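Local coordinates for calcium-binding EF hand family protein (Arabidopsis thaliana, PDB 6YIG), which probably acts as a calcium-binding adaptor in plant endocytosis, this piece being the N-terminal EH domain, a pair of EF-hands from the TPLATE complex subunit AtEH1/Pan1, at residues A[72-77]-A[101-106]. Residues are numbered along the deposited sequence; the frame is centred on the assembly and turned at random.
Sequences RLVTVA and PPPKIN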
loop_
_atom_site.group_PDB
_atom_site.type_symbol
_atom_site.label_atom_id
_atom_site.label_comp_id
_atom_site.label_asym_id
_atom_site.label_seq_id
_atom_site.Cartn_x
_atom_site.Cartn_y
_atom_site.Cartn_z
ATOM N N ARG A 72 0.269 -2.337 3.412
ATOM C CA ARG A 72 0.349 -2.531 4.854
ATOM C C ARG A 72 -0.088 -1.281 5.596
ATOM O O ARG A 72 -0.809 -1.364 6.592
ATOM C CB ARG A 72 1.771 -2.920 5.269
ATOM C CG ARG A 72 2.207 -4.265 4.763
ATOM C CD ARG A 72 3.646 -4.615 5.158
ATOM N NE ARG A 72 3.958 -5.957 4.660
ATOM C CZ ARG A 72 4.661 -6.214 3.557
ATOM N NH1 ARG A 72 5.212 -5.248 2.846
ATOM N NH2 ARG A 72 4.818 -7.462 3.169
ATOM N N LEU A 73 0.359 -0.117 5.144
ATOM C CA LEU A 73 -0.065 1.120 5.788
ATOM C C LEU A 73 -1.561 1.322 5.632
ATOM O O LEU A 73 -2.211 1.847 6.550
ATOM C CB LEU A 73 0.717 2.280 5.212
ATOM C CG LEU A 73 2.193 2.302 5.575
ATOM C CD1 LEU A 73 2.927 3.375 4.778
ATOM C CD2 LEU A 73 2.403 2.491 7.071
ATOM N N VAL A 74 -2.123 0.956 4.473
ATOM C CA VAL A 74 -3.573 1.024 4.292
ATOM C C VAL A 74 -4.292 0.132 5.300
ATOM O O VAL A 74 -5.289 0.540 5.906
ATOM C CB VAL A 74 -3.972 0.699 2.843
ATOM C CG1 VAL A 74 -5.464 0.429 2.736
ATOM C CG2 VAL A 74 -3.541 1.823 1.923
ATOM N N THR A 75 -3.812 -1.086 5.517
ATOM C CA THR A 75 -4.429 -1.923 6.542
ATOM C C THR A 75 -4.400 -1.257 7.908
ATOM O O THR A 75 -5.401 -1.263 8.640
ATOM C CB THR A 75 -3.725 -3.277 6.597
ATOM O OG1 THR A 75 -3.913 -3.893 5.329
ATOM C CG2 THR A 75 -4.294 -4.162 7.716
ATOM N N VAL A 76 -3.248 -0.713 8.306
ATOM C CA VAL A 76 -3.180 -0.046 9.605
ATOM C C VAL A 76 -4.194 1.091 9.670
ATOM O O VAL A 76 -4.912 1.245 10.664
ATOM C CB VAL A 76 -1.743 0.436 9.876
ATOM C CG1 VAL A 76 -1.691 1.253 11.148
ATOM C CG2 VAL A 76 -0.802 -0.763 9.941
ATOM N N ALA A 77 -4.292 1.890 8.601
ATOM C CA ALA A 77 -5.269 2.982 8.595
ATOM C C ALA A 77 -6.701 2.460 8.628
ATOM O O ALA A 77 -7.580 3.094 9.239
ATOM C CB ALA A 77 -5.047 3.878 7.381
ATOM N N PRO A 101 -1.763 -7.776 7.904
ATOM C CA PRO A 101 -2.540 -8.388 6.820
ATOM C C PRO A 101 -2.653 -7.472 5.614
ATOM O O PRO A 101 -2.486 -6.249 5.715
ATOM C CB PRO A 101 -3.925 -8.612 7.446
ATOM C CG PRO A 101 -3.747 -8.483 8.902
ATOM C CD PRO A 101 -2.579 -7.570 9.122
ATOM N N PRO A 102 -2.967 -8.022 4.445
ATOM C CA PRO A 102 -3.330 -7.173 3.321
ATOM C C PRO A 102 -4.647 -6.468 3.599
ATOM O O PRO A 102 -5.498 -6.980 4.347
ATOM C CB PRO A 102 -3.447 -8.163 2.148
ATOM C CG PRO A 102 -3.733 -9.448 2.773
ATOM C CD PRO A 102 -3.100 -9.456 4.144
ATOM N N PRO A 103 -4.856 -5.300 3.017
ATOM C CA PRO A 103 -6.062 -4.514 3.290
ATOM C C PRO A 103 -7.274 -5.039 2.528
ATOM O O PRO A 103 -7.195 -5.985 1.733
ATOM C CB PRO A 103 -5.649 -3.114 2.817
ATOM C CG PRO A 103 -4.712 -3.405 1.652
ATOM C CD PRO A 103 -3.940 -4.605 2.084
ATOM N N LYS A 104 -8.423 -4.421 2.814
ATOM C CA LYS A 104 -9.662 -4.665 2.083
ATOM C C LYS A 104 -9.821 -3.567 1.040
ATOM O O LYS A 104 -9.902 -2.389 1.393
ATOM C CB LYS A 104 -10.863 -4.683 3.032
ATOM C CG LYS A 104 -10.816 -5.816 4.040
ATOM C CD LYS A 104 -11.004 -7.174 3.351
ATOM C CE LYS A 104 -11.121 -8.332 4.348
ATOM N NZ LYS A 104 -9.851 -8.590 5.093
ATOM N N ILE A 105 -9.888 -3.943 -0.231
ATOM C CA ILE A 105 -9.976 -2.984 -1.324
ATOM C C ILE A 105 -11.181 -3.345 -2.177
ATOM O O ILE A 105 -11.238 -4.450 -2.731
ATOM C CB ILE A 105 -8.701 -2.960 -2.184
ATOM C CG1 ILE A 105 -7.470 -2.742 -1.321
ATOM C CG2 ILE A 105 -8.816 -1.865 -3.244
ATOM C CD1 ILE A 105 -7.274 -1.317 -0.849
ATOM N N ASN A 106 -12.138 -2.413 -2.267
ATOM C CA ASN A 106 -13.255 -2.526 -3.208
ATOM C C ASN A 106 -12.731 -2.438 -4.642
ATOM O O ASN A 106 -12.036 -1.487 -4.994
ATOM C CB ASN A 106 -14.264 -1.401 -2.939
#
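The proline-rich tail of this EH domain folds back over helix 64-78, and Thr75 meets Pro101 and Pro103 there. Thr75 OG1 gives a hydrogen bond of 2.8 Å to Pro101 O. The donor sits above the carbonyl plane, 35° out of it. OG1 is also bonded to Leu71 O, one turn back in its own helix, so two carbonyls share one hydroxyl proton. With chi1 at -62°, OG1 lies anti to the carbonyl carbon of Thr75 and faces the tail, while CG2 rests 4.1 Å from Pro101 CD. Pro103 N lies 2.9 Å from the same OG1, but a proline nitrogen carries no proton, so this is not a bond. From the preceding residue, Val74 CG1 packs against Pro103 CB at 3.5 Å, the two side chains crossing at about a right angle. Ile105 CD1 lies 4.4 Å from Val74 CG1, and the Ile105 side chain also touches Phe36 and Phe37 of helix 30-37. Tyr16 OH and Gln78 NE2 bond to the carbonyls of Pro103 and Lys104. Replacing Thr75 with an alanine removes the hydroxyl, which is likely to leave Pro101 O without its helix donor and the tail's start freer to shift. The backbone of Pro101-Pro103 can only accept hydrogen bonds, and the rings add apolar packing.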